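Local coordinates for putative oxidoreductase (Thermus thermophilus, PDB 2ISM), which is of unconfirmed function but has the beta-propeller fold of a family of dehydrogenases, its blades being antiparallel four-stranded sheets, at residues 143-146 and 147-151; 340-343 and 344-347. All coordinates share one frame; numbering follows the deposited sequence.

In the fold
Followed from the N terminus, strand 23-27 first joins a sheet whose other strands, 317-322, 328-332 and 348-351, come from the far end of the chain, which is the closure expected of a beta-propeller. Contact 1 comes next, closing the tight hairpin between strands 140-142 and 148-151 of another four-stranded sheet. Contact 2 lies in the longer loop between strands 328-332 and 348-351, next to the strand pair that fastens the two termini. The contacts are in series, neither nested nor crossing. The centres of contact 1 and contact 2 lie about 32 Å apart, on opposite sides of the chain's centre, and the nearest atoms of contact 1 and contact 2 are about 19 Å apart.

Contact 1: 143-146 and 147-151; sequences GPDG and MLYVT
Gly143 and Met147 pair across a tight hairpin, Gly143 N donating to Met147 O at 3.0 Å. Inside this pair a type I turn runs from Gly143 to Gly146, closed by Gly146 N to Gly143 O at 2.8 Å. Two hydrogen bonds of this pattern, with Gly146 at positive phi (77°), define a type I turn followed by a G1 beta bulge. The side chain of Asp145 reinforces the turn. Its CG sits between the backbone N and the carbonyl carbon (chi1 54°), which folds the carboxylate back over the outgoing chain. There Asp145 OD1 accepts Met147 N at 2.9 Å, an Asx turn in which the N-H points nearly straight at the oxygen but arrives from well above the carboxylate plane. The second oxygen, OD2, takes the hydroxyl of Tyr149 on its syn side, somewhat out of the carboxylate plane, Asp145 OD2 to Tyr149 OH being 2.6 Å. Carboxylate and phenol ring are nearly coplanar (17°), and Asp145 OD1 lies at the ring edge, 3.5 Å from Tyr149 CE2. Met147 crosses the aspartate at about a right angle, Met147 CG packing 3.7 Å from Asp145 CG. Both carboxylate oxygens are thus engaged, and OD2 is also salt-bridged to Arg173 of strand 170-174, so strand 148-151 and its neighbour both help to fix the group. The Tyr149 ring makes edge-to-face contacts with Trp209 and Tyr197, while Leu148 and Val150 pack against Tyr93 and Tyr95 of strand 92-98, setting the hairpin between adjoining sheets of the propeller.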
# COMPACT_ATOMS: atom_id res chain seq x y z
N GLY B 143 -4.07 -20.76 1.27
CA GLY B 143 -2.92 -20.09 1.85
C GLY B 143 -1.65 -20.17 1.02
O GLY B 143 -1.66 -20.72 -0.08
N PRO B 144 -0.55 -19.61 1.53
CA PRO B 144 0.75 -19.60 0.85
C PRO B 144 1.25 -21.00 0.56
O PRO B 144 2.08 -21.21 -0.33
CB PRO B 144 1.66 -18.88 1.85
CG PRO B 144 0.73 -17.96 2.57
CD PRO B 144 -0.49 -18.83 2.78
N ASP B 145 0.76 -21.97 1.32
CA ASP B 145 1.16 -23.36 1.15
C ASP B 145 0.30 -24.08 0.12
O ASP B 145 0.47 -25.27 -0.13
CB ASP B 145 1.07 -24.11 2.49
CG ASP B 145 -0.30 -23.98 3.15
OD1 ASP B 145 -1.25 -23.50 2.49
OD2 ASP B 145 -0.42 -24.38 4.33
N GLY B 146 -0.63 -23.34 -0.49
CA GLY B 146 -1.49 -23.92 -1.51
C GLY B 146 -2.62 -24.78 -0.96
O GLY B 146 -3.32 -25.45 -1.72
N MET B 147 -2.80 -24.77 0.36
CA MET B 147 -3.84 -25.58 0.98
C MET B 147 -5.11 -24.76 1.23
O MET B 147 -5.06 -23.54 1.33
CB MET B 147 -3.34 -26.17 2.30
CG MET B 147 -2.07 -27.01 2.12
SD MET B 147 -2.35 -28.43 1.03
CE MET B 147 -1.77 -29.71 2.01
N LEU B 148 -6.24 -25.46 1.32
CA LEU B 148 -7.52 -24.81 1.55
C LEU B 148 -7.86 -24.71 3.03
O LEU B 148 -7.99 -25.71 3.72
CB LEU B 148 -8.63 -25.59 0.83
CG LEU B 148 -10.06 -25.09 1.08
CD1 LEU B 148 -10.19 -23.65 0.63
CD2 LEU B 148 -11.06 -25.98 0.34
N TYR B 149 -8.00 -23.47 3.51
CA TYR B 149 -8.33 -23.22 4.91
C TYR B 149 -9.81 -22.88 5.00
O TYR B 149 -10.33 -22.11 4.19
CB TYR B 149 -7.48 -22.07 5.45
CG TYR B 149 -6.03 -22.43 5.64
CD1 TYR B 149 -5.49 -22.61 6.91
CD2 TYR B 149 -5.18 -22.61 4.54
CE1 TYR B 149 -4.15 -22.94 7.10
CE2 TYR B 149 -3.84 -22.94 4.71
CZ TYR B 149 -3.33 -23.11 5.99
OH TYR B 149 -1.99 -23.42 6.18
N VAL B 150 -10.48 -23.46 5.99
CA VAL B 150 -11.92 -23.27 6.19
C VAL B 150 -12.27 -22.95 7.63
O VAL B 150 -11.88 -23.68 8.54
CB VAL B 150 -12.67 -24.57 5.81
CG1 VAL B 150 -14.18 -24.34 5.84
CG2 VAL B 150 -12.20 -25.07 4.44
N THR B 151 -13.02 -21.87 7.86
CA THR B 151 -13.43 -21.54 9.22
C THR B 151 -14.84 -22.06 9.43
O THR B 151 -15.66 -22.05 8.51
CB THR B 151 -13.40 -20.01 9.51
OG1 THR B 151 -14.45 -19.35 8.80
CG2 THR B 151 -12.06 -19.41 9.09

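Contact 2: 340-343 and 344-347; sequences QVRP and GDDR
Asp345, the buried residue of the contact, reaches back over a type II turn to Arg342. The turn's own bond, Asp345 N to Arg342 O, measures 2.8 Å, although the carbonyl's position is less certain. Gly344 supplies the positive phi (71°) of the turn's third position. Arg347, extended from CG to NE, closes the packed side: Arg347 NH2 meets Pro343 O at 3.1 Å, on a lone pair in the carbonyl plane, with the oxygen tilted 26° from the guanidinium plane. Gly344 O lies 3.4 Å above that guanidinium, over its centre. Asp345 OD2 also accepts Arg342 N on the anti side, tilted about 35° out of the carboxylate plane, at a doubtful 2.5 Å. The other side is loose. Gln340 is exposed and starts out away from 344-347, and the Arg342 side chain leads outward, Arg342 NE staying 6.3 Å from Asp345 OD2. Charges are shared unevenly: Arg347 NH1 makes a long salt bridge to Asp345 OD1, 3.6 Å, while its NE is salt-bridged to Glu25 of strand 23-27. The N-H and the more distant guanidinium would be consistent with a charged Asp345 carboxylate, and Arg347 links the turn to the N-terminal strand.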
# COMPACT_ATOMS: atom_id res chain seq x y z
N GLN B 340 -29.13 -1.11 8.81
CA GLN B 340 -30.09 -0.18 8.23
C GLN B 340 -29.87 -0.18 6.73
O GLN B 340 -28.78 0.17 6.26
CB GLN B 340 -29.86 1.22 8.79
CG GLN B 340 -29.92 1.31 10.30
CD GLN B 340 -29.56 2.69 10.82
OE1 GLN B 340 -28.45 3.17 10.62
NE2 GLN B 340 -30.51 3.34 11.48
N VAL B 341 -30.88 -0.59 5.98
CA VAL B 341 -30.77 -0.64 4.53
C VAL B 341 -31.08 0.70 3.89
O VAL B 341 -32.11 1.31 4.16
CB VAL B 341 -31.72 -1.71 3.94
CG1 VAL B 341 -31.57 -1.76 2.43
CG2 VAL B 341 -31.40 -3.07 4.55
N ARG B 342 -30.17 1.15 3.04
CA ARG B 342 -30.34 2.41 2.33
C ARG B 342 -30.16 2.16 0.84
O ARG B 342 -29.58 1.16 0.43
CB ARG B 342 -29.33 3.44 2.83
CG ARG B 342 -29.56 3.89 4.27
CD ARG B 342 -28.92 5.24 4.50
NE ARG B 342 -29.46 6.23 3.57
CZ ARG B 342 -28.90 7.42 3.33
NH1 ARG B 342 -29.47 8.25 2.47
NH2 ARG B 342 -27.78 7.77 3.94
N PRO B 343 -30.68 3.08 -0.01
CA PRO B 343 -30.59 2.97 -1.46
C PRO B 343 -29.22 2.56 -2.00
O PRO B 343 -28.19 3.11 -1.60
CB PRO B 343 -31.00 4.36 -1.92
CG PRO B 343 -32.05 4.71 -0.93
CD PRO B 343 -31.40 4.30 0.37
N GLY B 344 -29.22 1.61 -2.93
CA GLY B 344 -27.99 1.12 -3.52
C GLY B 344 -27.15 0.30 -2.56
O GLY B 344 -26.05 -0.14 -2.90
N ASP B 345 -27.68 0.07 -1.36
CA ASP B 345 -26.93 -0.68 -0.35
C ASP B 345 -26.31 -2.01 -0.66
O ASP B 345 -26.78 -2.80 -1.49
CB ASP B 345 -27.74 -0.90 0.91
CG ASP B 345 -27.15 -0.17 2.07
OD1 ASP B 345 -25.93 0.12 2.01
OD2 ASP B 345 -27.87 0.11 3.04
N ASP B 346 -25.24 -2.26 0.09
CA ASP B 346 -24.38 -3.41 -0.05
C ASP B 346 -23.39 -3.60 -1.16
O ASP B 346 -23.37 -4.58 -1.91
CB ASP B 346 -25.13 -4.72 0.16
CG ASP B 346 -25.39 -4.97 1.64
OD1 ASP B 346 -25.05 -4.05 2.42
OD2 ASP B 346 -25.92 -6.03 2.02
N ARG B 347 -22.62 -2.54 -1.27
CA ARG B 347 -21.67 -2.34 -2.33
C ARG B 347 -20.31 -2.97 -2.10
O ARG B 347 -19.96 -3.38 -0.99
CB ARG B 347 -21.42 -0.83 -2.34
CG ARG B 347 -22.65 0.07 -2.26
CD ARG B 347 -22.20 1.52 -2.09
NE ARG B 347 -23.21 2.49 -2.53
CZ ARG B 347 -24.33 2.75 -1.88
NH1 ARG B 347 -24.61 2.11 -0.74
NH2 ARG B 347 -25.19 3.63 -2.37